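Side-chain contacts in aspartate aminotransferase (PDB 3MEB), which probably catalyses the pyridoxal phosphate-dependent exchange of an amino group between L-aspartate and 2-oxoglutarate, giving oxaloacetate and L-glutamate, as a homodimer: residues Asp111-Ala114 against Gly118-Ala121; Gln104-Gly109 against Val335-Lys340; His236-Asp241 against Arg260-Ala265; Gln223-Leu228 against Asp255-Arg260; Val291-Val296 against Ala308-Gly313. All coordinates share one frame; numbering follows the deposited sequence.

Interaction 1 (Asp111-Ala114 against Gly118-Ala121); sequences DSKA and GRIA. With EDO (1,2-ethanediol), chain I; EDO (1,2-ethanediol), chain G.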
# COMPACT_ATOMS: atom_id res chain seq x y z
N ASP A 111 17.48 -21.18 -8.11
CA ASP A 111 18.77 -21.24 -7.42
C ASP A 111 19.87 -20.44 -8.14
O ASP A 111 20.97 -20.96 -8.41
CB ASP A 111 19.24 -22.69 -7.28
CG ASP A 111 18.31 -23.51 -6.45
OD1 ASP A 111 17.82 -22.98 -5.42
OD2 ASP A 111 18.07 -24.69 -6.83
N SER A 112 19.59 -19.19 -8.44
CA SER A 112 20.55 -18.39 -9.17
C SER A 112 21.89 -18.32 -8.41
O SER A 112 21.95 -18.54 -7.20
CB SER A 112 20.00 -16.99 -9.39
OG SER A 112 19.86 -16.26 -8.17
N LYS A 113 22.94 -18.03 -9.15
CA LYS A 113 24.26 -17.77 -8.56
C LYS A 113 24.17 -16.63 -7.53
O LYS A 113 24.73 -16.73 -6.46
CB LYS A 113 25.27 -17.42 -9.67
CG LYS A 113 26.71 -17.17 -9.22
CD LYS A 113 27.50 -16.52 -10.35
CE LYS A 113 28.98 -16.52 -10.09
NZ LYS A 113 29.42 -15.36 -9.30
N ALA A 114 23.40 -15.58 -7.84
CA ALA A 114 23.24 -14.47 -6.91
C ALA A 114 22.57 -14.92 -5.56
O ALA A 114 23.01 -14.54 -4.47
CB ALA A 114 22.46 -13.36 -7.55
N GLY A 118 24.15 -15.25 -1.53
CA GLY A 118 23.56 -14.42 -0.46
C GLY A 118 23.42 -12.96 -0.83
O GLY A 118 23.34 -12.11 0.05
N ARG A 119 23.34 -12.68 -2.13
CA ARG A 119 23.43 -11.30 -2.65
C ARG A 119 22.08 -10.61 -2.81
O ARG A 119 22.05 -9.41 -3.01
CB ARG A 119 24.15 -11.30 -3.99
CG ARG A 119 25.64 -11.56 -3.87
CD ARG A 119 26.19 -12.02 -5.17
NE ARG A 119 25.99 -11.03 -6.22
CZ ARG A 119 26.25 -11.23 -7.50
NH1 ARG A 119 26.75 -12.39 -7.91
NH2 ARG A 119 26.04 -10.26 -8.35
N ILE A 120 20.97 -11.37 -2.69
CA ILE A 120 19.64 -10.82 -2.95
C ILE A 120 18.86 -10.45 -1.70
O ILE A 120 18.58 -11.32 -0.84
CB ILE A 120 18.76 -11.77 -3.77
CG1 ILE A 120 19.43 -12.23 -5.06
CG2 ILE A 120 17.43 -11.07 -4.14
CD1 ILE A 120 18.62 -13.42 -5.80
N ALA A 121 18.48 -9.18 -1.61
CA ALA A 121 17.66 -8.66 -0.55
C ALA A 121 16.26 -8.40 -1.12
O ALA A 121 16.13 -7.57 -2.00
CB ALA A 121 18.25 -7.39 -0.01
C1 EDO I . 22.15 -13.99 -10.89
O1 EDO I . 22.59 -15.25 -10.46
C2 EDO I . 20.65 -13.94 -11.07
O2 EDO I . 20.22 -14.56 -12.30
C1 EDO G . 15.22 -18.62 -4.89
O1 EDO G . 16.55 -18.34 -5.27
C2 EDO G . 14.42 -19.08 -6.11
O2 EDO G . 14.79 -20.41 -6.50
O HOH W 1 28.26 -12.74 -10.09
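Ala114 and Arg119 are joined by the one clear backbone hydrogen bond of this contact: Arg119 N donates to Ala114 O over 3.0 Å. It runs from beyond the helix end back into the last turn, as part of a Schellman motif. Gly118, at positive phi, is the first residue to leave the short helix 113-116, and strand 120-125 starts two residues further on. At the other end of that helix Ser112 is the N-cap, its OG bonded to the backbone N of Ala115.

The packing contacts are few. The bend of the arginine chain at chi3 (60°) turns the guanidinium back over Ala114 CB, which sits 4.3 Å from its plane and shifted toward the rim. The same methyl makes the apolar contact, with Ile120 CG1 at 4.1 Å. Ile120 CD1 reaches on to Ser112 OG at 3.9 Å.

The charged groups lie at the guanidinium edge. Lys113 NZ stands near the guanidinium plane, 4.2 Å from Arg119 NH1. A water accepts from both, from Lys113 NZ at 3.0 Å and from Arg119 NH1 at 2.7 Å. Both cations also make salt bridges to Glu117, while Arg119 NE and NH2 bond to the carbonyls of His293 and Val263.

Two like charges can therefore probably sit this close because one carboxylate and one water serve both, with the guanidinium held in place by carbonyls from two other parts of the chain.

Interaction 2 (Gln104-Gly109 against Val335-Lys340); sequences QFLMFG and VIVHDK. With EDO (1,2-ethanediol), chain I.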
# COMPACT_ATOMS: atom_id res chain seq x y z
N GLN A 104 11.79 -14.17 -6.42
CA GLN A 104 13.17 -14.39 -6.83
C GLN A 104 13.32 -15.41 -7.95
O GLN A 104 14.05 -15.17 -8.90
CB GLN A 104 14.01 -14.86 -5.68
CG GLN A 104 14.22 -13.81 -4.60
CD GLN A 104 14.95 -14.36 -3.41
OE1 GLN A 104 15.11 -15.56 -3.29
NE2 GLN A 104 15.39 -13.48 -2.51
N PHE A 105 12.64 -16.55 -7.83
CA PHE A 105 12.64 -17.55 -8.89
C PHE A 105 12.28 -16.94 -10.23
O PHE A 105 12.97 -17.20 -11.20
CB PHE A 105 11.73 -18.75 -8.52
CG PHE A 105 11.35 -19.60 -9.67
CD1 PHE A 105 12.15 -20.65 -10.06
CD2 PHE A 105 10.19 -19.38 -10.36
CE1 PHE A 105 11.81 -21.46 -11.15
CE2 PHE A 105 9.83 -20.20 -11.44
CZ PHE A 105 10.64 -21.22 -11.83
N LEU A 106 11.21 -16.16 -10.31
CA LEU A 106 10.73 -15.66 -11.58
C LEU A 106 11.70 -14.67 -12.18
O LEU A 106 11.97 -14.70 -13.37
CB LEU A 106 9.36 -14.98 -11.43
CG LEU A 106 8.14 -15.92 -11.22
CD1 LEU A 106 6.92 -15.10 -10.94
CD2 LEU A 106 7.94 -16.78 -12.45
N MET A 107 12.29 -13.81 -11.35
CA MET A 107 13.13 -12.73 -11.85
C MET A 107 14.52 -13.24 -12.17
O MET A 107 15.05 -12.94 -13.25
CB MET A 107 13.26 -11.63 -10.82
CG MET A 107 14.15 -10.50 -11.25
SD MET A 107 13.54 -9.71 -12.73
CE MET A 107 11.86 -9.29 -12.42
N PHE A 108 15.12 -13.98 -11.23
CA PHE A 108 16.54 -14.37 -11.32
C PHE A 108 16.80 -15.80 -11.76
O PHE A 108 17.96 -16.20 -12.06
CB PHE A 108 17.19 -14.09 -9.97
CG PHE A 108 17.03 -12.68 -9.51
CD1 PHE A 108 17.71 -11.64 -10.11
CD2 PHE A 108 16.18 -12.37 -8.45
CE1 PHE A 108 17.57 -10.32 -9.69
CE2 PHE A 108 16.01 -11.03 -8.03
CZ PHE A 108 16.73 -10.01 -8.66
N GLY A 109 15.76 -16.62 -11.82
CA GLY A 109 15.94 -18.03 -12.04
C GLY A 109 16.05 -18.92 -10.80
O GLY A 109 16.17 -18.46 -9.64
N VAL A 335 1.18 -19.64 -4.47
CA VAL A 335 0.45 -20.90 -4.73
C VAL A 335 0.69 -21.40 -6.19
O VAL A 335 0.86 -22.61 -6.44
CB VAL A 335 -1.05 -20.74 -4.42
CG1 VAL A 335 -1.91 -21.91 -5.07
CG2 VAL A 335 -1.27 -20.67 -2.87
N ILE A 336 0.68 -20.48 -7.14
CA ILE A 336 0.96 -20.79 -8.53
C ILE A 336 2.41 -21.29 -8.69
O ILE A 336 2.66 -22.38 -9.22
CB ILE A 336 0.69 -19.57 -9.46
CG1 ILE A 336 -0.83 -19.31 -9.55
CG2 ILE A 336 1.26 -19.84 -10.87
CD1 ILE A 336 -1.28 -18.01 -10.22
N VAL A 337 3.35 -20.48 -8.22
CA VAL A 337 4.77 -20.73 -8.53
C VAL A 337 5.32 -22.04 -7.91
O VAL A 337 6.15 -22.72 -8.51
CB VAL A 337 5.64 -19.52 -8.15
CG1 VAL A 337 7.14 -19.88 -8.18
CG2 VAL A 337 5.32 -18.38 -9.08
N HIS A 338 4.82 -22.42 -6.75
CA HIS A 338 5.31 -23.62 -6.07
C HIS A 338 4.52 -24.89 -6.42
O HIS A 338 4.79 -25.94 -5.84
CB HIS A 338 5.28 -23.38 -4.54
CG HIS A 338 6.27 -22.35 -4.09
ND1 HIS A 338 7.59 -22.66 -3.85
CD2 HIS A 338 6.14 -21.02 -3.86
CE1 HIS A 338 8.22 -21.56 -3.46
NE2 HIS A 338 7.36 -20.55 -3.47
N ASP A 339 3.54 -24.79 -7.32
CA ASP A 339 2.85 -25.99 -7.81
C ASP A 339 3.26 -26.18 -9.28
O ASP A 339 3.03 -25.31 -10.11
CB ASP A 339 1.34 -25.84 -7.65
CG ASP A 339 0.58 -27.05 -8.06
OD1 ASP A 339 0.41 -27.25 -9.27
OD2 ASP A 339 0.11 -27.79 -7.16
N LYS A 340 3.92 -27.29 -9.58
CA LYS A 340 4.46 -27.54 -10.92
C LYS A 340 3.38 -27.39 -12.01
O LYS A 340 3.63 -26.75 -13.03
CB LYS A 340 5.08 -28.96 -11.01
C1 EDO I . 22.15 -13.99 -10.89
O1 EDO I . 22.59 -15.25 -10.46
C2 EDO I . 20.65 -13.94 -11.07
O2 EDO I . 20.22 -14.56 -12.30
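Val337 brings these two helix ends together, and each of its methyls has its own partner. CG1 lies 3.8 Å from Phe105 CD2, approaching the ring obliquely, and CG2 meets Leu106 CD1 at 4.1 Å. With CG1 anti to the backbone N (chi1 168°) and CG2 anti to the carbonyl carbon, the valine forks across two consecutive residues of the facing helix. Phe105 and Val337 run past each other in opposite directions, whereas Leu106 comes in at a slant with its CD1 leading. The phenyl ring reaches this position because Phe105 CG is also anti to its own backbone N, chi1 163°.

This is the tight part, and it is small: the nearest CA atoms, those of Leu106 and Val337, are still 8.4 Å apart, and no hydrogen bond crosses between the segments. Helices 97-108 and 327-337, far apart in sequence, both belong to the large, cofactor-binding domain of the fold type I aminotransferases, and the contact joins their C-terminal ends. Leu343 and Tyr347 of helix 340-370 also touch Phe105. Leu106 lies about 13 Å from the bound pyridoxal phosphate, side chain to cofactor, so the contact is not part of the cofactor pocket.

Away from Val337 the arrangement opens out. His338 is exposed, its NE2 bonded to the carbonyl of Leu98. At the C-terminal end of helix 97-108, on the side turned from Val337, a molecule of 1,2-ethanediol, probably from the crystallisation liquor, donates from O2 to Phe108 O at 2.8 Å.

Interaction 3 (His236-Asp241 against Arg260-Ala265); sequences HIAFFD and RMFVDA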
# COMPACT_ATOMS: atom_id res chain seq x y z
N HIS A 236 28.15 2.22 -11.82
CA HIS A 236 26.79 2.70 -11.74
C HIS A 236 25.89 1.63 -11.14
O HIS A 236 26.19 0.44 -11.22
CB HIS A 236 26.22 3.03 -13.13
CG HIS A 236 26.85 4.22 -13.79
ND1 HIS A 236 27.21 5.37 -13.12
CD2 HIS A 236 27.12 4.46 -15.10
CE1 HIS A 236 27.71 6.24 -13.98
NE2 HIS A 236 27.65 5.72 -15.19
N ILE A 237 24.78 2.07 -10.58
CA ILE A 237 23.73 1.20 -10.11
C ILE A 237 22.62 1.16 -11.17
O ILE A 237 22.22 2.21 -11.69
CB ILE A 237 23.17 1.68 -8.75
CG1 ILE A 237 24.26 1.73 -7.66
CG2 ILE A 237 22.04 0.77 -8.29
CD1 ILE A 237 25.11 3.01 -7.67
N ALA A 238 22.13 -0.02 -11.49
CA ALA A 238 21.02 -0.18 -12.42
C ALA A 238 19.76 -0.40 -11.60
O ALA A 238 19.72 -1.31 -10.77
CB ALA A 238 21.26 -1.36 -13.39
N PHE A 239 18.74 0.44 -11.82
CA PHE A 239 17.45 0.26 -11.21
C PHE A 239 16.53 -0.23 -12.34
O PHE A 239 16.18 0.53 -13.23
CB PHE A 239 16.93 1.56 -10.62
CG PHE A 239 15.79 1.36 -9.60
CD1 PHE A 239 15.89 1.87 -8.33
CD2 PHE A 239 14.65 0.65 -9.93
CE1 PHE A 239 14.88 1.70 -7.43
CE2 PHE A 239 13.65 0.46 -9.01
CZ PHE A 239 13.77 0.97 -7.76
N PHE A 240 16.13 -1.49 -12.27
CA PHE A 240 15.24 -2.07 -13.26
C PHE A 240 13.80 -1.95 -12.81
O PHE A 240 13.46 -2.34 -11.67
CB PHE A 240 15.61 -3.53 -13.49
CG PHE A 240 16.84 -3.74 -14.33
CD1 PHE A 240 16.77 -3.64 -15.73
CD2 PHE A 240 18.05 -4.06 -13.76
CE1 PHE A 240 17.88 -3.87 -16.53
CE2 PHE A 240 19.18 -4.27 -14.53
CZ PHE A 240 19.09 -4.18 -15.93
N ASP A 241 12.96 -1.40 -13.69
CA ASP A 241 11.50 -1.49 -13.58
C ASP A 241 11.07 -2.65 -14.46
O ASP A 241 11.30 -2.64 -15.67
CB ASP A 241 10.84 -0.19 -14.05
CG ASP A 241 9.32 -0.18 -13.88
OD1 ASP A 241 8.68 -1.27 -13.87
OD2 ASP A 241 8.74 0.94 -13.84
N ARG A 260 19.45 -10.47 -15.41
CA ARG A 260 20.32 -11.62 -15.06
C ARG A 260 21.78 -11.42 -15.51
O ARG A 260 22.71 -11.68 -14.73
CB ARG A 260 19.72 -12.94 -15.57
CG ARG A 260 18.40 -13.27 -14.87
CD ARG A 260 17.87 -14.63 -15.25
NE ARG A 260 16.45 -14.77 -14.96
CZ ARG A 260 15.77 -15.91 -15.11
NH1 ARG A 260 16.37 -17.00 -15.53
NH2 ARG A 260 14.48 -15.97 -14.87
N MET A 261 21.96 -10.91 -16.74
CA MET A 261 23.29 -10.59 -17.25
C MET A 261 24.02 -9.56 -16.42
O MET A 261 25.20 -9.71 -16.12
CB MET A 261 23.22 -10.09 -18.70
CG MET A 261 24.59 -9.77 -19.26
SD MET A 261 24.61 -9.36 -20.99
CE MET A 261 23.57 -7.90 -20.99
N PHE A 262 23.33 -8.49 -16.04
CA PHE A 262 23.94 -7.45 -15.21
C PHE A 262 24.36 -8.02 -13.86
O PHE A 262 25.47 -7.76 -13.41
CB PHE A 262 22.98 -6.27 -15.03
CG PHE A 262 23.07 -5.21 -16.10
CD1 PHE A 262 23.44 -5.50 -17.40
CD2 PHE A 262 22.71 -3.90 -15.81
CE1 PHE A 262 23.51 -4.48 -18.36
CE2 PHE A 262 22.78 -2.89 -16.77
CZ PHE A 262 23.19 -3.19 -18.06
N VAL A 263 23.49 -8.81 -13.22
CA VAL A 263 23.79 -9.40 -11.91
C VAL A 263 24.97 -10.39 -11.99
O VAL A 263 25.87 -10.39 -11.15
CB VAL A 263 22.55 -10.07 -11.31
CG1 VAL A 263 22.93 -10.91 -10.07
CG2 VAL A 263 21.48 -9.02 -10.91
N ASP A 264 24.96 -11.26 -13.00
CA ASP A 264 26.01 -12.26 -13.20
C ASP A 264 27.36 -11.59 -13.45
O ASP A 264 28.38 -12.15 -13.07
CB ASP A 264 25.65 -13.20 -14.36
CG ASP A 264 24.62 -14.26 -13.96
OD1 ASP A 264 24.32 -14.42 -12.75
OD2 ASP A 264 24.13 -14.95 -14.87
N ALA A 265 27.36 -10.42 -14.08
CA ALA A 265 28.58 -9.64 -14.29
C ALA A 265 29.05 -8.81 -13.07
O ALA A 265 30.11 -8.19 -13.14
CB ALA A 265 28.41 -8.75 -15.49
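The rings of Phe240 and Phe262 form an offset edge-to-face pair, with the edge of Phe240 directed at the face of Phe262. Their centroids are 5.5 Å apart and their planes meet at 66°. The leading atom of Phe240 is CZ, which comes within 3.6 Å of Phe262 CD2. That CD2 lies close to the plane of the Phe240 ring, while CZ arrives obliquely on the Phe262 side and misses the ring centre. At the edge of Phe262, in its plane, stands Ala238 CB, 3.8 Å from CD2 and 4.0 Å from CE2. Phe262 CD2 is thus touched by both strand side chains.

Ala238 and Phe240 are alternate residues of strand 237-242, so both point to the same side of the sheet, toward helix 257-264. Phe240 CG is anti to the carbonyl carbon (chi1 -77°), which sends the ring out to cross the Phe262 side chain at about a right angle. Beyond the pair, Phe262 also meets Trp224 edge-to-face and touches Phe207 of strand 204-208, so the aromatic packing carries on past these two segments.

The helix therefore lies on one side of the mixed sheet that forms the core of the large domain in this fold. Asp241, next along the strand from Phe240, belongs to the pyridoxal phosphate pocket and bonds through OD2 to His158 NE2. With three buried apolar side chains and no hydrogen bond crossing, the contact rests on dispersion and the weak quadrupolar attraction between the rings.

Interaction 4 (Gln223-Leu228 against Asp255-Arg260); sequences QWKELL and DAFAVR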
# COMPACT_ATOMS: atom_id res chain seq x y z
N GLN A 223 22.91 -4.60 -27.61
CA GLN A 223 23.00 -3.27 -26.99
C GLN A 223 23.17 -3.37 -25.48
O GLN A 223 24.02 -2.70 -24.89
CB GLN A 223 21.81 -2.41 -27.39
CG GLN A 223 21.87 -2.09 -28.91
CD GLN A 223 20.65 -1.35 -29.42
OE1 GLN A 223 19.54 -1.61 -28.99
NE2 GLN A 223 20.86 -0.42 -30.37
N TRP A 224 22.42 -4.25 -24.86
CA TRP A 224 22.61 -4.48 -23.40
C TRP A 224 24.04 -4.90 -23.11
O TRP A 224 24.64 -4.41 -22.16
CB TRP A 224 21.66 -5.55 -22.87
CG TRP A 224 20.25 -5.12 -22.60
CD1 TRP A 224 19.13 -5.58 -23.20
CD2 TRP A 224 19.82 -4.20 -21.60
NE1 TRP A 224 18.02 -5.00 -22.66
CE2 TRP A 224 18.41 -4.14 -21.67
CE3 TRP A 224 20.47 -3.42 -20.66
CZ2 TRP A 224 17.66 -3.33 -20.85
CZ3 TRP A 224 19.71 -2.63 -19.82
CH2 TRP A 224 18.33 -2.58 -19.92
N LYS A 225 24.61 -5.79 -23.94
CA LYS A 225 25.97 -6.25 -23.72
C LYS A 225 27.01 -5.14 -23.85
O LYS A 225 28.04 -5.20 -23.20
CB LYS A 225 26.35 -7.40 -24.63
CG LYS A 225 25.68 -8.68 -24.26
CD LYS A 225 26.00 -9.78 -25.22
CE LYS A 225 25.09 -10.98 -25.01
NZ LYS A 225 25.88 -12.23 -24.87
N GLU A 226 26.73 -4.13 -24.68
CA GLU A 226 27.59 -2.95 -24.78
C GLU A 226 27.52 -2.05 -23.53
O GLU A 226 28.50 -1.41 -23.19
CB GLU A 226 27.20 -2.11 -25.99
CG GLU A 226 27.65 -2.65 -27.35
CD GLU A 226 27.59 -1.57 -28.40
OE1 GLU A 226 26.79 -1.68 -29.33
OE2 GLU A 226 28.31 -0.56 -28.26
N LEU A 227 26.35 -1.97 -22.91
CA LEU A 227 26.16 -1.14 -21.72
C LEU A 227 26.87 -1.76 -20.52
O LEU A 227 27.41 -1.04 -19.67
CB LEU A 227 24.67 -0.88 -21.44
CG LEU A 227 23.92 -0.06 -22.48
CD1 LEU A 227 22.42 -0.02 -22.13
CD2 LEU A 227 24.46 1.35 -22.57
N LEU A 228 26.93 -3.10 -20.48
CA LEU A 228 27.57 -3.83 -19.37
C LEU A 228 28.95 -3.27 -18.92
O LEU A 228 29.11 -2.85 -17.78
CB LEU A 228 27.64 -5.33 -19.68
CG LEU A 228 28.28 -6.24 -18.63
CD1 LEU A 228 27.48 -6.09 -17.33
CD2 LEU A 228 28.38 -7.72 -19.08
N ASP A 255 12.82 -12.65 -21.19
CA ASP A 255 12.50 -11.28 -20.82
C ASP A 255 13.32 -10.76 -19.61
O ASP A 255 13.45 -9.56 -19.43
CB ASP A 255 11.00 -11.11 -20.64
CG ASP A 255 10.23 -11.28 -21.94
OD1 ASP A 255 10.86 -11.36 -23.01
OD2 ASP A 255 8.98 -11.31 -21.91
N ALA A 256 13.93 -11.63 -18.80
CA ALA A 256 14.80 -11.15 -17.71
C ALA A 256 16.29 -11.10 -18.08
O ALA A 256 17.15 -10.79 -17.26
CB ALA A 256 14.54 -11.99 -16.40
N PHE A 257 16.60 -11.32 -19.36
CA PHE A 257 17.98 -11.27 -19.85
C PHE A 257 18.86 -10.18 -19.24
O PHE A 257 19.95 -10.47 -18.72
CB PHE A 257 18.01 -11.10 -21.37
CG PHE A 257 19.40 -10.98 -21.92
CD1 PHE A 257 19.91 -9.73 -22.32
CD2 PHE A 257 20.23 -12.10 -22.01
CE1 PHE A 257 21.19 -9.60 -22.82
CE2 PHE A 257 21.53 -11.99 -22.50
CZ PHE A 257 22.00 -10.72 -22.92
N ALA A 258 18.39 -8.94 -19.30
CA ALA A 258 19.23 -7.78 -18.99
C ALA A 258 19.54 -7.77 -17.53
O ALA A 258 20.62 -7.40 -17.14
CB ALA A 258 18.51 -6.46 -19.43
N VAL A 259 18.54 -8.14 -16.73
CA VAL A 259 18.66 -8.15 -15.26
C VAL A 259 19.66 -9.26 -14.87
O VAL A 259 20.60 -9.00 -14.10
CB VAL A 259 17.33 -8.42 -14.56
CG1 VAL A 259 17.54 -8.52 -13.00
CG2 VAL A 259 16.23 -7.35 -14.93
N ARG A 260 19.45 -10.47 -15.41
CA ARG A 260 20.32 -11.62 -15.06
C ARG A 260 21.78 -11.42 -15.51
O ARG A 260 22.71 -11.68 -14.73
CB ARG A 260 19.72 -12.94 -15.57
CG ARG A 260 18.40 -13.27 -14.87
CD ARG A 260 17.87 -14.63 -15.25
NE ARG A 260 16.45 -14.77 -14.96
CZ ARG A 260 15.77 -15.91 -15.11
NH1 ARG A 260 16.37 -17.00 -15.53
NH2 ARG A 260 14.48 -15.97 -14.87
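Trp224 puts the face of its indole against Ala258 where helix 221-234 packs on helix 257-264. Both helices belong to the layer beside the central mixed sheet of the aminotransferase large domain, and their CA atoms come as close as 6.5 Å, between Trp224 and Ala258.

Following the tryptophan outward, CB first meets the edge of the Phe257 ring, 4.1 Å from CE1. CG is anti to the carbonyl carbon (chi1 -80°), which carries the indole across the front of the other helix. CG and CD1 are still 3.9 Å from Ala258 CB, but the fusion bond comes much nearer, CD2 at 3.4 Å and CE2 at 3.2 Å. Past it the distances grow again, to 4.0 Å at CZ3. The alanine methyl therefore sits over the indole, making a CH-pi contact with the six-membered ring only 19° off its normal. It lies 3.2 Å above the ring plane, which is tight packing. Around this pair, Trp224 meets Phe207, Phe219 and Phe262 edge-to-face.

Phe257 fills the side nearer solvent. Its CG is anti to the backbone N (chi1 177°), and the ring reaches out to the first helix with its edge leading. Lys225, an exposed residue, runs across it at about a right angle and bends at chi4 near its amino end. What the lysine offers the ring is a methylene: CE lies near the ring plane, 3.7 Å from Phe257 CZ.

Interaction 5 (Val291-Val296 against Ala308-Gly313); sequences VVHAGV and AAMVSG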
# COMPACT_ATOMS: atom_id res chain seq x y z
N VAL A 291 17.14 -5.83 -4.05
CA VAL A 291 18.44 -5.19 -4.15
C VAL A 291 19.40 -6.36 -4.25
O VAL A 291 19.38 -7.29 -3.42
CB VAL A 291 18.81 -4.30 -2.94
CG1 VAL A 291 20.11 -3.59 -3.21
CG2 VAL A 291 17.72 -3.27 -2.59
N VAL A 292 20.18 -6.39 -5.32
CA VAL A 292 21.24 -7.42 -5.46
C VAL A 292 22.64 -6.79 -5.38
O VAL A 292 23.09 -6.13 -6.34
CB VAL A 292 21.11 -8.16 -6.78
CG1 VAL A 292 22.06 -9.38 -6.78
CG2 VAL A 292 19.66 -8.57 -7.05
N HIS A 293 23.33 -6.96 -4.25
CA HIS A 293 24.68 -6.38 -4.08
C HIS A 293 25.72 -7.30 -4.72
O HIS A 293 25.40 -8.43 -5.14
CB HIS A 293 24.99 -6.06 -2.61
CG HIS A 293 25.08 -7.26 -1.71
ND1 HIS A 293 26.25 -7.98 -1.54
CD2 HIS A 293 24.15 -7.85 -0.93
CE1 HIS A 293 26.03 -8.96 -0.68
NE2 HIS A 293 24.76 -8.90 -0.28
N ALA A 294 26.93 -6.78 -4.87
CA ALA A 294 27.98 -7.47 -5.60
C ALA A 294 28.52 -8.75 -4.93
O ALA A 294 29.27 -9.51 -5.55
CB ALA A 294 29.15 -6.49 -5.87
N GLY A 295 28.17 -8.97 -3.67
CA GLY A 295 28.60 -10.16 -2.93
C GLY A 295 30.10 -10.20 -2.65
O GLY A 295 30.71 -11.24 -2.71
N VAL A 296 30.68 -9.07 -2.31
CA VAL A 296 32.10 -8.98 -1.98
C VAL A 296 32.32 -8.74 -0.48
O VAL A 296 33.36 -8.18 -0.08
CB VAL A 296 32.79 -7.89 -2.84
CG1 VAL A 296 32.65 -8.23 -4.30
CG2 VAL A 296 32.19 -6.52 -2.58
N ALA A 308 20.25 -8.95 4.52
CA ALA A 308 19.23 -8.88 5.57
C ALA A 308 19.13 -7.47 6.15
O ALA A 308 18.03 -7.03 6.49
CB ALA A 308 19.54 -9.91 6.69
N ALA A 309 20.27 -6.78 6.28
CA ALA A 309 20.30 -5.42 6.77
C ALA A 309 19.54 -4.51 5.81
O ALA A 309 18.77 -3.61 6.21
CB ALA A 309 21.76 -4.92 6.94
N MET A 310 19.78 -4.72 4.51
CA MET A 310 19.05 -3.96 3.51
C MET A 310 17.55 -4.25 3.56
O MET A 310 16.72 -3.29 3.52
CB MET A 310 19.66 -4.20 2.13
CG MET A 310 21.05 -3.57 1.99
SD MET A 310 21.67 -3.55 0.30
CE MET A 310 21.57 -5.28 -0.09
N VAL A 311 17.17 -5.52 3.73
CA VAL A 311 15.77 -5.85 3.92
C VAL A 311 15.22 -5.12 5.16
O VAL A 311 14.12 -4.55 5.12
CB VAL A 311 15.50 -7.38 4.03
CG1 VAL A 311 13.99 -7.64 4.35
CG2 VAL A 311 15.90 -8.08 2.74
N SER A 312 15.98 -5.12 6.25
CA SER A 312 15.58 -4.43 7.48
C SER A 312 15.29 -2.92 7.24
O SER A 312 14.32 -2.35 7.78
CB SER A 312 16.62 -4.67 8.59
OG SER A 312 17.63 -3.69 8.65
N GLY A 313 16.06 -2.28 6.37
CA GLY A 313 15.80 -0.87 6.04
C GLY A 313 14.53 -0.72 5.21
O GLY A 313 13.68 0.15 5.49
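Val291 and Met310 mark the closest approach of the two backbones, with CA atoms 7.8 Å apart. Residues 291-292 are the last of strand 287-292; the chain then leaves the sheet, passes through Gly295 at positive phi, and comes back along helix 300-319, to which 308-313 belongs. No hydrogen bond joins the segments.

The methionine carries the contact. Its CG is anti to the carbonyl carbon (chi1 -69°) and the chain bends at chi3, which places CE between two side chains of the other segment. CE is 3.8 Å from Val291 CG1 and 3.7 Å from His293 CD2, reaching the imidazole obliquely, and SD also lies 3.8 Å from Val291 CG1. The valine crosses Met310 at about a right angle.

Both ring nitrogens of His293 are engaged. ND1 accepts from Gly295 N at 3.0 Å, the donor 34° out of the ring plane, and NE2 bonds to the carbonyl of Asn303 in the first turn of the same helix as Met310. Those bonds fix the turn of the ring that receives the methyl. Two residues on from Met310, Ser312 OG donates to Ala309 O, one turn back, and bonds to Ser31 N of the second subunit.

Val291 and Met310 also touch Phe25 of that subunit, so this is a strand-to-helix packing at the dimer interface, where the N-terminal arm of one subunit lies against the large domain of its partner, as in other aspartate aminotransferases.

How the interactions relate
Interactions 1, 3 and 5 all reach the seven-stranded mixed sheet: strands 120-125 and 287-292 are neighbours in it, and strand 237-242 lies further across. Interactions 1 and 5, with centres 10 Å apart, are joined through those neighbouring strands, and interaction 1 also touches interaction 3, 13 Å away between centres. Interactions 3 and 4, 8 Å apart, share helix 257-264 and alternate along the chain. Interaction 2 spans the longest sequence interval, with all the others inside it, and Arg260 of interactions 3 and 4 bonds to its carbonyls at Leu106 and Met107. Together they tie the helices around the sheet of the cofactor-binding domain, with interaction 5 reaching the second subunit.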